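Local coordinates for hypothetical protein aq_1665 (Aquifex aeolicus, PDB 1XM7), which is of uncharacterised function but, as a member of the calcineurin-like metallophosphoesterase family, is probably a hydrolase acting on phosphoester bonds, at residues 6-11 with 167-172; 31-36 with 174-179; 44-49 with 73-78; 111-116 with 145-150. All coordinates share one frame; numbering follows the deposited sequence.

Contact 1 lies near the middle of the chain and touches the other three. Its centre is about 8 Å from that of contact 4, and the two bring together the family motifs around Asp9, His11, His113 and His147, which probably line the active site; Asp9 OD2 comes within 3.3 Å of His113 CE1. Contact 3 extends the sheet of strand 4-7 and meets contact 1 through Thr10 OG1 and His49 NE2, 2.8 Å apart. In contact 2, residues 174-179 closely follow 167-172, with Tyr176 N 2.9 Å from Val171 O; its centre is about 17 Å from that of contact 4. Contacts 3 and 4 nest inside the loop closed by contact 1.

Contact 1 of 4, residues 6-11 with 167-172; sequences FISDTH and INANVE
Ser8 and Asn170 form a single beta bridge where the end of strand 4-7 passes the turn after strand 166-168. Its clear hydrogen bond runs from Val171 N to Ser8 O, 3.0 Å, with a C=O...N angle of 160°. The same carbonyl receives a CA-H...O contact from Asn170 CA at 3.4 Å. Within 167-172, Asn168 OD1 accepts from Asn170 N (2.9 Å), an Asx turn that fixes the backbone facing the bridge.

Residues 9-11 spell the D-x-H motif of calcineurin-like phosphoesterases, so Asp9 and His11 are probably metal ligands, as in relatives. The Asp9 carboxylate stacks on the Asn170 amide, the planes 7° apart although the two side chains cross at about a right angle. With its hydroxyl between the backbone N and the carbonyl carbon (chi1 67°), Ser8 donates from OG to Asp9 OD1 at 2.8 Å, on the anti side of the carboxylate and tilted from its plane. Asp9 OD1 also accepts from the backbone N of His147. Replacing Asp9 with an alanine would probably leave the Ser8 hydroxyl and the His147 N-H without this acceptor and strip the Asn170 amide of its stacked neighbour.

Apolar packing flanks the polar group. Val171 CG1 sits 3.5 Å from Ile7 CG1, and Ala169 CB faces Phe6 CB at 4.2 Å. Ile33 of helix 29-38 packs on Ile7, Thr10 and Val171.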
loop_
_atom_site.group_PDB
_atom_site.type_symbol
_atom_site.label_atom_id
_atom_site.label_comp_id
_atom_site.label_asym_id
_atom_site.label_seq_id
_atom_site.Cartn_x
_atom_site.Cartn_y
_atom_site.Cartn_z
ATOM N N PHE A 6 5.557 1.142 4.461
ATOM C CA PHE A 6 4.601 0.653 3.484
ATOM C C PHE A 6 3.201 1.019 3.899
ATOM O O PHE A 6 2.820 0.865 5.058
ATOM C CB PHE A 6 4.714 -0.856 3.333
ATOM C CG PHE A 6 6.119 -1.325 3.211
ATOM C CD1 PHE A 6 6.933 -1.409 4.343
ATOM C CD2 PHE A 6 6.666 -1.596 1.968
ATOM C CE1 PHE A 6 8.270 -1.748 4.235
ATOM C CE2 PHE A 6 8.011 -1.939 1.848
ATOM C CZ PHE A 6 8.812 -2.013 2.981
ATOM N N ILE A 7 2.435 1.492 2.924
ATOM C CA ILE A 7 1.072 1.932 3.144
ATOM C C ILE A 7 0.352 1.767 1.822
ATOM O O ILE A 7 0.993 1.751 0.770
ATOM C CB ILE A 7 1.085 3.418 3.531
ATOM C CG1 ILE A 7 -0.286 3.860 4.060
ATOM C CG2 ILE A 7 1.557 4.249 2.326
ATOM C CD1 ILE A 7 -0.238 5.216 4.786
ATOM N N SER A 8 -0.966 1.636 1.861
ATOM C CA SER A 8 -1.704 1.497 0.619
ATOM C C SER A 8 -3.190 1.732 0.798
ATOM O O SER A 8 -3.694 1.755 1.918
ATOM C CB SER A 8 -1.481 0.113 0.016
ATOM O OG SER A 8 -2.063 -0.866 0.842
ATOM N N ASP A 9 -3.883 1.906 -0.321
ATOM C CA ASP A 9 -5.320 2.134 -0.322
ATOM C C ASP A 9 -5.695 3.366 0.475
ATOM O O ASP A 9 -6.634 3.335 1.274
ATOM C CB ASP A 9 -6.047 0.918 0.239
ATOM C CG ASP A 9 -5.651 -0.349 -0.460
ATOM O OD1 ASP A 9 -4.669 -0.986 -0.035
ATOM O OD2 ASP A 9 -6.300 -0.700 -1.456
ATOM N N THR A 10 -4.965 4.452 0.243
ATOM C CA THR A 10 -5.218 5.699 0.940
ATOM C C THR A 10 -6.523 6.353 0.481
ATOM O O THR A 10 -7.199 7.034 1.264
ATOM C CB THR A 10 -4.043 6.655 0.748
ATOM O OG1 THR A 10 -3.643 6.643 -0.623
ATOM C CG2 THR A 10 -2.872 6.212 1.598
ATOM N N HIS A 11 -6.880 6.125 -0.782
ATOM C CA HIS A 11 -8.108 6.668 -1.346
ATOM C C HIS A 11 -8.300 8.151 -1.042
ATOM O O HIS A 11 -9.401 8.581 -0.679
ATOM C CB HIS A 11 -9.326 5.896 -0.824
ATOM C CG HIS A 11 -9.583 4.599 -1.533
ATOM N ND1 HIS A 11 -8.884 3.442 -1.258
ATOM C CD2 HIS A 11 -10.465 4.279 -2.511
ATOM C CE1 HIS A 11 -9.324 2.468 -2.034
ATOM N NE2 HIS A 11 -10.283 2.950 -2.803
ATOM N N ILE A 167 1.556 -9.552 4.502
ATOM C CA ILE A 167 1.102 -8.535 5.436
ATOM C C ILE A 167 0.353 -7.488 4.624
ATOM O O ILE A 167 0.825 -7.048 3.575
ATOM C CB ILE A 167 2.266 -7.868 6.177
ATOM C CG1 ILE A 167 1.964 -6.378 6.318
ATOM C CG2 ILE A 167 3.578 -8.159 5.480
ATOM C CD1 ILE A 167 3.163 -5.526 6.576
ATOM N N ASN A 168 -0.814 -7.097 5.122
ATOM C CA ASN A 168 -1.669 -6.136 4.446
ATOM C C ASN A 168 -1.321 -4.703 4.840
ATOM O O ASN A 168 -1.550 -4.307 5.981
ATOM C CB ASN A 168 -3.122 -6.428 4.810
ATOM C CG ASN A 168 -4.102 -5.725 3.908
ATOM O OD1 ASN A 168 -3.845 -4.621 3.442
ATOM N ND2 ASN A 168 -5.246 -6.356 3.667
ATOM N N ALA A 169 -0.785 -3.929 3.894
ATOM C CA ALA A 169 -0.401 -2.538 4.142
ATOM C C ALA A 169 -1.545 -1.518 4.028
ATOM O O ALA A 169 -1.322 -0.314 4.169
ATOM C CB ALA A 169 0.709 -2.152 3.207
ATOM N N ASN A 170 -2.761 -2.000 3.775
ATOM C CA ASN A 170 -3.938 -1.139 3.640
ATOM C C ASN A 170 -4.166 -0.344 4.918
ATOM O O ASN A 170 -4.176 -0.906 6.006
ATOM C CB ASN A 170 -5.174 -1.994 3.334
ATOM C CG ASN A 170 -6.429 -1.163 3.100
ATOM O OD1 ASN A 170 -7.216 -1.457 2.201
ATOM N ND2 ASN A 170 -6.628 -0.133 3.914
ATOM N N VAL A 171 -4.360 0.962 4.778
ATOM C CA VAL A 171 -4.575 1.836 5.929
ATOM C C VAL A 171 -5.666 1.349 6.870
ATOM O O VAL A 171 -5.502 1.395 8.083
ATOM C CB VAL A 171 -4.926 3.274 5.487
ATOM C CG1 VAL A 171 -3.722 3.924 4.842
ATOM C CG2 VAL A 171 -6.100 3.255 4.520
ATOM N N GLU A 172 -6.771 0.872 6.308
ATOM C CA GLU A 172 -7.895 0.394 7.107
ATOM C C GLU A 172 -7.555 -0.720 8.103
ATOM O O GLU A 172 -8.286 -0.939 9.069
ATOM C CB GLU A 172 -9.031 -0.079 6.195
ATOM C CG GLU A 172 -9.646 1.012 5.346
ATOM C CD GLU A 172 -10.935 0.568 4.689
ATOM O OE1 GLU A 172 -11.508 1.347 3.911
ATOM O OE2 GLU A 172 -11.386 -0.561 4.951
#

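Contact 2 of 4, residues 31-36 with 174-179; sequences IVILTN and NDYKPI
Tyr176 presents the CD2 edge of its ring to Ile33 of helix 29-38, whose CG1 lies close to the ring plane, 3.5 Å from CD2. The side chains cross at a slant, and Ile33 CD1 reaches the same ring atom at 3.7 Å. CG anti to the carbonyl carbon (chi1 -55°) brings this edge to the isoleucine. Set by the backbone, Tyr176 CB also meets Ile33 CG1 (3.7 Å) and Val32 CG1 (4.0 Å). Asp175 and Tyr176 both have left-handed backbone conformations, which bend the loop so that the tyrosine is directed at the helix. Phe26 meets the same ring edge-to-face, and Phe29, at the start of the helix, also touches it.

One turn further along the helix, Asn36 points into the loop. Its CB is 3.4 Å from Tyr176 O, and its amide carbon CG lies 3.5 Å from Lys177 CG, the two side chains crossing obliquely. Beyond CG the lysine chain is extended and runs outward past the amide. Pro178 CD closes this end, 4.0 Å from Asn36 O. The loop links strand 166-168 to the edge strand 179-180, which pairs antiparallel with strand 4-7, so the contact packs helix 29-38 against the approach to that sheet's edge. Its chemistry implies an apolar part, Val32, Ile33 and the Tyr176 ring edge, beside a more polar part where Asn36 meets loop backbone next to the exposed lysine.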
loop_
_atom_site.group_PDB
_atom_site.type_symbol
_atom_site.label_atom_id
_atom_site.label_comp_id
_atom_site.label_asym_id
_atom_site.label_seq_id
_atom_site.Cartn_x
_atom_site.Cartn_y
_atom_site.Cartn_z
ATOM N N ILE A 31 -6.337 13.697 6.450
ATOM C CA ILE A 31 -5.515 14.415 7.413
ATOM C C ILE A 31 -4.873 13.450 8.401
ATOM O O ILE A 31 -3.721 13.631 8.791
ATOM C CB ILE A 31 -6.351 15.464 8.206
ATOM C CG1 ILE A 31 -5.931 16.883 7.830
ATOM C CG2 ILE A 31 -6.127 15.304 9.709
ATOM C CD1 ILE A 31 -6.019 17.186 6.371
ATOM N N VAL A 32 -5.614 12.433 8.816
ATOM C CA VAL A 32 -5.075 11.472 9.765
ATOM C C VAL A 32 -3.937 10.676 9.159
ATOM O O VAL A 32 -2.913 10.464 9.803
ATOM C CB VAL A 32 -6.158 10.509 10.242
ATOM C CG1 VAL A 32 -5.532 9.358 11.017
ATOM C CG2 VAL A 32 -7.162 11.266 11.104
ATOM N N ILE A 33 -4.118 10.235 7.920
ATOM C CA ILE A 33 -3.085 9.470 7.225
ATOM C C ILE A 33 -1.831 10.316 7.039
ATOM O O ILE A 33 -0.729 9.887 7.371
ATOM C CB ILE A 33 -3.563 9.010 5.823
ATOM C CG1 ILE A 33 -4.578 7.867 5.955
ATOM C CG2 ILE A 33 -2.360 8.596 4.977
ATOM C CD1 ILE A 33 -5.281 7.510 4.642
ATOM N N LEU A 34 -2.010 11.511 6.486
ATOM C CA LEU A 34 -0.901 12.432 6.248
ATOM C C LEU A 34 -0.176 12.791 7.543
ATOM O O LEU A 34 1.032 13.022 7.550
ATOM C CB LEU A 34 -1.419 13.705 5.580
ATOM C CG LEU A 34 -1.979 13.495 4.167
ATOM C CD1 LEU A 34 -2.596 14.794 3.651
ATOM C CD2 LEU A 34 -0.860 13.013 3.243
ATOM N N THR A 35 -0.926 12.834 8.636
ATOM C CA THR A 35 -0.360 13.151 9.926
ATOM C C THR A 35 0.566 12.035 10.365
ATOM O O THR A 35 1.721 12.283 10.712
ATOM C CB THR A 35 -1.464 13.345 10.973
ATOM O OG1 THR A 35 -2.144 14.578 10.712
ATOM C CG2 THR A 35 -0.877 13.386 12.374
ATOM N N ASN A 36 0.068 10.802 10.325
ATOM C CA ASN A 36 0.863 9.641 10.737
ATOM C C ASN A 36 2.108 9.418 9.901
ATOM O O ASN A 36 3.050 8.760 10.342
ATOM C CB ASN A 36 -0.002 8.382 10.731
ATOM C CG ASN A 36 -0.980 8.344 11.902
ATOM O OD1 ASN A 36 -2.055 7.750 11.810
ATOM N ND2 ASN A 36 -0.602 8.971 13.016
ATOM N N ASN A 174 -4.330 -0.984 9.498
ATOM C CA ASN A 174 -3.273 -0.545 10.394
ATOM C C ASN A 174 -3.516 0.805 11.041
ATOM O O ASN A 174 -2.577 1.520 11.367
ATOM C CB ASN A 174 -1.935 -0.547 9.651
ATOM C CG ASN A 174 -1.784 -1.753 8.744
ATOM O OD1 ASN A 174 -2.034 -1.674 7.544
ATOM N ND2 ASN A 174 -1.404 -2.884 9.318
ATOM N N ASP A 175 -4.787 1.140 11.232
ATOM C CA ASP A 175 -5.167 2.394 11.870
ATOM C C ASP A 175 -4.536 3.599 11.160
ATOM O O ASP A 175 -4.016 4.518 11.795
ATOM C CB ASP A 175 -4.770 2.351 13.363
ATOM C CG ASP A 175 -5.567 3.342 14.222
ATOM O OD1 ASP A 175 -6.783 3.525 13.965
ATOM O OD2 ASP A 175 -4.987 3.928 15.169
ATOM N N TYR A 176 -4.584 3.572 9.832
ATOM C CA TYR A 176 -4.051 4.644 8.993
ATOM C C TYR A 176 -2.609 5.049 9.287
ATOM O O TYR A 176 -2.280 6.232 9.328
ATOM C CB TYR A 176 -4.982 5.863 9.069
ATOM C CG TYR A 176 -6.409 5.513 8.707
ATOM C CD1 TYR A 176 -7.230 4.838 9.608
ATOM C CD2 TYR A 176 -6.908 5.769 7.429
ATOM C CE1 TYR A 176 -8.505 4.421 9.239
ATOM C CE2 TYR A 176 -8.182 5.352 7.051
ATOM C CZ TYR A 176 -8.971 4.678 7.959
ATOM O OH TYR A 176 -10.224 4.253 7.584
ATOM N N LYS A 177 -1.753 4.051 9.482
ATOM C CA LYS A 177 -0.329 4.272 9.742
ATOM C C LYS A 177 0.519 3.394 8.814
ATOM O O LYS A 177 0.179 2.236 8.552
ATOM C CB LYS A 177 0.016 3.927 11.190
ATOM C CG LYS A 177 -0.581 4.845 12.227
ATOM C CD LYS A 177 -0.137 4.427 13.611
ATOM C CE LYS A 177 -0.892 5.207 14.670
ATOM N NZ LYS A 177 -0.592 4.718 16.052
ATOM N N PRO A 178 1.636 3.934 8.304
ATOM C CA PRO A 178 2.471 3.123 7.417
ATOM C C PRO A 178 3.043 2.005 8.248
ATOM O O PRO A 178 3.051 2.082 9.469
ATOM C CB PRO A 178 3.553 4.093 6.990
ATOM C CG PRO A 178 3.753 4.900 8.245
ATOM C CD PRO A 178 2.321 5.191 8.660
ATOM N N ILE A 179 3.513 0.958 7.601
ATOM C CA ILE A 179 4.108 -0.135 8.335
ATOM C C ILE A 179 5.603 0.057 8.227
ATOM O O ILE A 179 6.121 0.373 7.162
ATOM C CB ILE A 179 3.685 -1.476 7.752
ATOM C CG1 ILE A 179 2.232 -1.734 8.132
ATOM C CG2 ILE A 179 4.586 -2.574 8.259
ATOM C CD1 ILE A 179 1.637 -2.939 7.486
#

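Contact 3 of 4, residues 44-49 with 73-78; sequences EDTLYH and RKILVM
Tyr48 and Ile75 make the tightest side-chain contact between the parallel strands 46-49 and 73-77. Ile75 CG1 comes to 3.2 Å from Tyr48 CD2, the side chains crossing at a slant, and Ile75 CD1 follows at 3.8 Å. The Ile75 chi1 of 99° lies away from the staggered positions, so the close approach may be imprecisely modelled. The Phe6 ring also meets Tyr48, with the planes nearly parallel. With Tyr48 cut back to an alanine, Ile75 CG1 would probably lose its ring neighbour and Phe6 its nearly parallel partner.

Beneath these side chains the backbones are joined in full parallel register by five hydrogen bonds, from Arg73 N to Asp45 O through to Val77 N to His49 O, the last 2.8 Å long. On the opposite sheet face Leu76 lies alongside His49, its CD1 3.9 Å from ND1. His49 itself is bonded at both ring nitrogens, to Gly51 N and Thr10 OG1.

Packing is looser at the entrance to the strands. Thr46 and exposed Arg73 run side by side, Thr46 CG2 3.9 Å from Arg73 CG, and the arginine then bends at chi3 (-67°) toward a salt bridge with Glu94. Helix 63-69 completes the beta-alpha-beta crossover. The chemistry implies a hydrogen-bonded backbone with apolar contacts along it and a paired charge at the Arg73 end; strand 46-49 leads to Gly51 and the family's GD motif, probably part of the metal site.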
loop_
_atom_site.group_PDB
_atom_site.type_symbol
_atom_site.label_atom_id
_atom_site.label_comp_id
_atom_site.label_asym_id
_atom_site.label_seq_id
_atom_site.Cartn_x
_atom_site.Cartn_y
_atom_site.Cartn_z
ATOM N N GLU A 44 15.970 10.435 4.625
ATOM C CA GLU A 44 16.611 9.247 4.066
ATOM C C GLU A 44 15.746 7.978 4.015
ATOM O O GLU A 44 16.194 6.914 3.563
ATOM C CB GLU A 44 17.935 8.977 4.808
ATOM C CG GLU A 44 17.863 8.910 6.346
ATOM C CD GLU A 44 17.647 10.274 7.027
ATOM O OE1 GLU A 44 18.352 11.257 6.685
ATOM O OE2 GLU A 44 16.777 10.354 7.928
ATOM N N ASP A 45 14.503 8.098 4.461
ATOM C CA ASP A 45 13.581 6.974 4.456
ATOM C C ASP A 45 13.016 6.779 3.054
ATOM O O ASP A 45 13.263 7.584 2.152
ATOM C CB ASP A 45 12.427 7.243 5.425
ATOM C CG ASP A 45 12.885 7.370 6.865
ATOM O OD1 ASP A 45 12.084 7.838 7.702
ATOM O OD2 ASP A 45 14.038 6.994 7.160
ATOM N N THR A 46 12.256 5.700 2.881
ATOM C CA THR A 46 11.614 5.396 1.608
ATOM C C THR A 46 10.242 4.821 1.905
ATOM O O THR A 46 10.115 3.846 2.649
ATOM C CB THR A 46 12.409 4.365 0.776
ATOM O OG1 THR A 46 13.706 4.900 0.477
ATOM C CG2 THR A 46 11.675 4.055 -0.537
ATOM N N LEU A 47 9.221 5.441 1.320
ATOM C CA LEU A 47 7.834 5.023 1.505
ATOM C C LEU A 47 7.268 4.326 0.275
ATOM O O LEU A 47 7.290 4.866 -0.835
ATOM C CB LEU A 47 6.969 6.242 1.836
ATOM C CG LEU A 47 5.449 6.071 1.938
ATOM C CD1 LEU A 47 5.083 5.148 3.094
ATOM C CD2 LEU A 47 4.812 7.438 2.137
ATOM N N TYR A 48 6.763 3.118 0.476
ATOM C CA TYR A 48 6.157 2.362 -0.612
ATOM C C TYR A 48 4.629 2.448 -0.533
ATOM O O TYR A 48 4.025 2.088 0.483
ATOM C CB TYR A 48 6.585 0.884 -0.559
ATOM C CG TYR A 48 8.050 0.648 -0.874
ATOM C CD1 TYR A 48 9.032 0.779 0.114
ATOM C CD2 TYR A 48 8.459 0.349 -2.174
ATOM C CE1 TYR A 48 10.393 0.622 -0.193
ATOM C CE2 TYR A 48 9.811 0.193 -2.492
ATOM C CZ TYR A 48 10.772 0.331 -1.500
ATOM O OH TYR A 48 12.103 0.173 -1.820
ATOM N N HIS A 49 4.013 2.951 -1.601
ATOM C CA HIS A 49 2.561 3.052 -1.677
ATOM C C HIS A 49 2.162 1.909 -2.602
ATOM O O HIS A 49 2.504 1.903 -3.780
ATOM C CB HIS A 49 2.136 4.385 -2.278
ATOM C CG HIS A 49 0.685 4.685 -2.094
ATOM N ND1 HIS A 49 -0.310 3.818 -2.495
ATOM C CD2 HIS A 49 0.058 5.748 -1.538
ATOM C CE1 HIS A 49 -1.488 4.336 -2.195
ATOM N NE2 HIS A 49 -1.292 5.506 -1.614
ATOM N N ARG A 73 12.005 9.257 0.102
ATOM C CA ARG A 73 11.772 8.839 -1.281
ATOM C C ARG A 73 10.383 8.187 -1.336
ATOM O O ARG A 73 9.953 7.540 -0.389
ATOM C CB ARG A 73 12.864 7.847 -1.708
ATOM C CG ARG A 73 12.542 6.989 -2.929
ATOM C CD ARG A 73 13.801 6.325 -3.500
ATOM N NE ARG A 73 14.701 7.339 -4.056
ATOM C CZ ARG A 73 14.742 7.709 -5.337
ATOM N NH1 ARG A 73 13.941 7.145 -6.233
ATOM N NH2 ARG A 73 15.572 8.673 -5.721
ATOM N N LYS A 74 9.671 8.371 -2.439
ATOM C CA LYS A 74 8.339 7.793 -2.575
ATOM C C LYS A 74 8.198 7.014 -3.871
ATOM O O LYS A 74 8.432 7.545 -4.952
ATOM C CB LYS A 74 7.284 8.903 -2.514
ATOM C CG LYS A 74 7.333 9.671 -1.205
ATOM C CD LYS A 74 6.449 10.907 -1.202
ATOM C CE LYS A 74 6.654 11.717 0.080
ATOM N NZ LYS A 74 8.012 12.317 0.113
ATOM N N ILE A 75 7.837 5.741 -3.762
ATOM C CA ILE A 75 7.660 4.933 -4.956
ATOM C C ILE A 75 6.269 4.310 -4.885
ATOM O O ILE A 75 5.764 4.038 -3.795
ATOM C CB ILE A 75 8.780 3.844 -5.083
ATOM C CG1 ILE A 75 8.290 2.499 -4.580
ATOM C CG2 ILE A 75 10.018 4.248 -4.294
ATOM C CD1 ILE A 75 7.591 1.701 -5.635
ATOM N N LEU A 76 5.645 4.109 -6.043
ATOM C CA LEU A 76 4.299 3.540 -6.104
ATOM C C LEU A 76 4.215 2.239 -6.897
ATOM O O LEU A 76 4.931 2.051 -7.889
ATOM C CB LEU A 76 3.318 4.552 -6.730
ATOM C CG LEU A 76 1.976 4.015 -7.278
ATOM C CD1 LEU A 76 1.054 3.642 -6.127
ATOM C CD2 LEU A 76 1.294 5.061 -8.155
ATOM N N VAL A 77 3.343 1.345 -6.431
ATOM C CA VAL A 77 3.064 0.087 -7.107
ATOM C C VAL A 77 1.575 0.252 -7.372
ATOM O O VAL A 77 0.752 0.222 -6.450
ATOM C CB VAL A 77 3.302 -1.147 -6.210
ATOM C CG1 VAL A 77 3.100 -2.424 -7.028
ATOM C CG2 VAL A 77 4.713 -1.110 -5.633
ATOM N N MET A 78 1.249 0.458 -8.640
ATOM C CA MET A 78 -0.110 0.696 -9.093
ATOM C C MET A 78 -1.210 -0.291 -8.753
ATOM O O MET A 78 -1.066 -1.499 -8.912
ATOM C CB MET A 78 -0.085 0.926 -10.600
ATOM C CG MET A 78 0.788 2.109 -10.985
ATOM S SD MET A 78 0.884 2.401 -12.717
ATOM C CE MET A 78 -0.582 3.259 -12.946
#

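Contact 4 of 4, residues 111-116 with 145-150; sequences LSHYPA and HGHVHW
Gly146 N donates to His113 O at 3.1 Å, from 42° out of the carbonyl plane, while His145 CA makes a short CA-H...O contact with Ser112 O. His147 sets its CB over one face of the His113 ring, 3.7 Å from the centroid; the rings stand at 86°, and His113 NE2 reaches the edge of His147 in its plane, 3.2 Å from CD2, while His113 ND1 hydrogen-bonds Leu50 O. Tyr114 completes the aromatic cluster. His147 ND1 is buried with no partner in the model. Residues 146-149 read G-H-x-H, whose histidines bind metal in relatives; His147 is probably one such ligand. Pro115 CB sits centrally over the His145 ring (3.7 Å from its centroid); with CG between backbone N and carbonyl carbon (chi1 66°), that histidine turns ND1 to Gly146 O. Pro115 CG packs on Val148 CG2. The segments leave the adjacent parallel strands 107-112 and 142-145, with Val131 of helix 125-137 against Ser112 and Tyr114, and strand 166-168 beside His145.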
loop_
_atom_site.group_PDB
_atom_site.type_symbol
_atom_site.label_atom_id
_atom_site.label_comp_id
_atom_site.label_asym_id
_atom_site.label_seq_id
_atom_site.Cartn_x
_atom_site.Cartn_y
_atom_site.Cartn_z
ATOM N N LEU A 111 6.435 -6.868 -3.550
ATOM C CA LEU A 111 5.553 -5.745 -3.299
ATOM C C LEU A 111 4.559 -5.698 -4.444
ATOM O O LEU A 111 4.936 -5.567 -5.616
ATOM C CB LEU A 111 6.341 -4.444 -3.288
ATOM C CG LEU A 111 7.560 -4.355 -2.375
ATOM C CD1 LEU A 111 8.209 -3.008 -2.589
ATOM C CD2 LEU A 111 7.159 -4.540 -0.918
ATOM N N SER A 112 3.288 -5.816 -4.104
ATOM C CA SER A 112 2.243 -5.769 -5.103
ATOM C C SER A 112 0.994 -5.182 -4.455
ATOM O O SER A 112 0.890 -5.140 -3.230
ATOM C CB SER A 112 1.958 -7.169 -5.610
ATOM O OG SER A 112 1.074 -7.119 -6.708
ATOM N N HIS A 113 0.056 -4.704 -5.263
ATOM C CA HIS A 113 -1.170 -4.155 -4.713
ATOM C C HIS A 113 -2.126 -5.293 -4.404
ATOM O O HIS A 113 -2.867 -5.251 -3.432
ATOM C CB HIS A 113 -1.836 -3.222 -5.716
ATOM C CG HIS A 113 -3.222 -2.813 -5.327
ATOM N ND1 HIS A 113 -3.478 -1.917 -4.309
ATOM C CD2 HIS A 113 -4.430 -3.206 -5.793
ATOM C CE1 HIS A 113 -4.785 -1.779 -4.165
ATOM N NE2 HIS A 113 -5.385 -2.549 -5.053
ATOM N N TYR A 114 -2.091 -6.316 -5.247
ATOM C CA TYR A 114 -2.982 -7.456 -5.113
ATOM C C TYR A 114 -2.440 -8.521 -4.201
ATOM O O TYR A 114 -1.234 -8.720 -4.119
ATOM C CB TYR A 114 -3.277 -8.058 -6.493
ATOM C CG TYR A 114 -3.769 -7.028 -7.488
ATOM C CD1 TYR A 114 -2.873 -6.150 -8.107
ATOM C CD2 TYR A 114 -5.133 -6.877 -7.752
ATOM C CE1 TYR A 114 -3.322 -5.145 -8.955
ATOM C CE2 TYR A 114 -5.594 -5.869 -8.602
ATOM C CZ TYR A 114 -4.681 -5.007 -9.200
ATOM O OH TYR A 114 -5.119 -4.004 -10.041
ATOM N N PRO A 115 -3.336 -9.220 -3.489
ATOM C CA PRO A 115 -2.971 -10.295 -2.557
ATOM C C PRO A 115 -2.875 -11.624 -3.298
ATOM O O PRO A 115 -3.203 -11.708 -4.487
ATOM C CB PRO A 115 -4.136 -10.286 -1.574
ATOM C CG PRO A 115 -5.303 -10.038 -2.495
ATOM C CD PRO A 115 -4.783 -8.922 -3.395
ATOM N N ALA A 116 -2.433 -12.662 -2.600
ATOM C CA ALA A 116 -2.342 -13.975 -3.212
ATOM C C ALA A 116 -3.776 -14.467 -3.397
ATOM O O ALA A 116 -4.103 -15.122 -4.394
ATOM C CB ALA A 116 -1.558 -14.930 -2.311
ATOM N N HIS A 145 1.241 -6.390 0.536
ATOM C CA HIS A 145 0.235 -5.932 -0.415
ATOM C C HIS A 145 -0.812 -5.048 0.242
ATOM O O HIS A 145 -0.683 -4.664 1.398
ATOM C CB HIS A 145 -0.463 -7.139 -1.036
ATOM C CG HIS A 145 -1.271 -7.918 -0.053
ATOM N ND1 HIS A 145 -2.425 -7.422 0.513
ATOM C CD2 HIS A 145 -1.053 -9.121 0.529
ATOM C CE1 HIS A 145 -2.880 -8.284 1.405
ATOM N NE2 HIS A 145 -2.065 -9.322 1.435
ATOM N N GLY A 146 -1.843 -4.722 -0.524
ATOM C CA GLY A 146 -2.940 -3.920 -0.019
ATOM C C GLY A 146 -4.231 -4.502 -0.577
ATOM O O GLY A 146 -4.509 -5.696 -0.428
ATOM N N HIS A 147 -5.031 -3.651 -1.203
ATOM C CA HIS A 147 -6.267 -4.079 -1.834
ATOM C C HIS A 147 -7.407 -4.608 -0.952
ATOM O O HIS A 147 -8.558 -4.235 -1.169
ATOM C CB HIS A 147 -5.933 -5.107 -2.917
ATOM C CG HIS A 147 -7.095 -5.458 -3.792
ATOM N ND1 HIS A 147 -7.932 -6.520 -3.527
ATOM C CD2 HIS A 147 -7.573 -4.868 -4.914
ATOM C CE1 HIS A 147 -8.876 -6.572 -4.449
ATOM N NE2 HIS A 147 -8.680 -5.580 -5.303
ATOM N N VAL A 148 -7.119 -5.472 0.021
ATOM C CA VAL A 148 -8.189 -6.012 0.875
ATOM C C VAL A 148 -8.549 -5.096 2.044
ATOM O O VAL A 148 -7.755 -4.900 2.964
ATOM C CB VAL A 148 -7.824 -7.394 1.444
ATOM C CG1 VAL A 148 -9.040 -7.992 2.142
ATOM C CG2 VAL A 148 -7.338 -8.308 0.323
ATOM N N HIS A 149 -9.761 -4.553 2.013
ATOM C CA HIS A 149 -10.214 -3.637 3.052
ATOM C C HIS A 149 -10.614 -4.296 4.352
ATOM O O HIS A 149 -10.754 -5.511 4.450
ATOM C CB HIS A 149 -11.386 -2.792 2.554
ATOM C CG HIS A 149 -11.086 -2.025 1.303
ATOM N ND1 HIS A 149 -9.919 -1.312 1.129
ATOM C CD2 HIS A 149 -11.797 -1.864 0.162
ATOM C CE1 HIS A 149 -9.924 -0.749 -0.066
ATOM N NE2 HIS A 149 -11.053 -1.069 -0.673
ATOM N N TRP A 150 -10.802 -3.452 5.353
ATOM C CA TRP A 150 -11.195 -3.902 6.666
ATOM C C TRP A 150 -12.573 -4.541 6.604
ATOM O O TRP A 150 -13.441 -4.101 5.852
ATOM C CB TRP A 150 -11.229 -2.711 7.628
ATOM C CG TRP A 150 -11.679 -3.076 9.012
ATOM C CD1 TRP A 150 -10.888 -3.454 10.068
ATOM C CD2 TRP A 150 -13.036 -3.206 9.463
ATOM N NE1 TRP A 150 -11.672 -3.816 11.142
ATOM C CE2 TRP A 150 -12.993 -3.674 10.797
ATOM C CE3 TRP A 150 -14.286 -2.981 8.865
ATOM C CZ2 TRP A 150 -14.154 -3.922 11.543
ATOM C CZ3 TRP A 150 -15.439 -3.231 9.607
ATOM C CH2 TRP A 150 -15.364 -3.697 10.931
#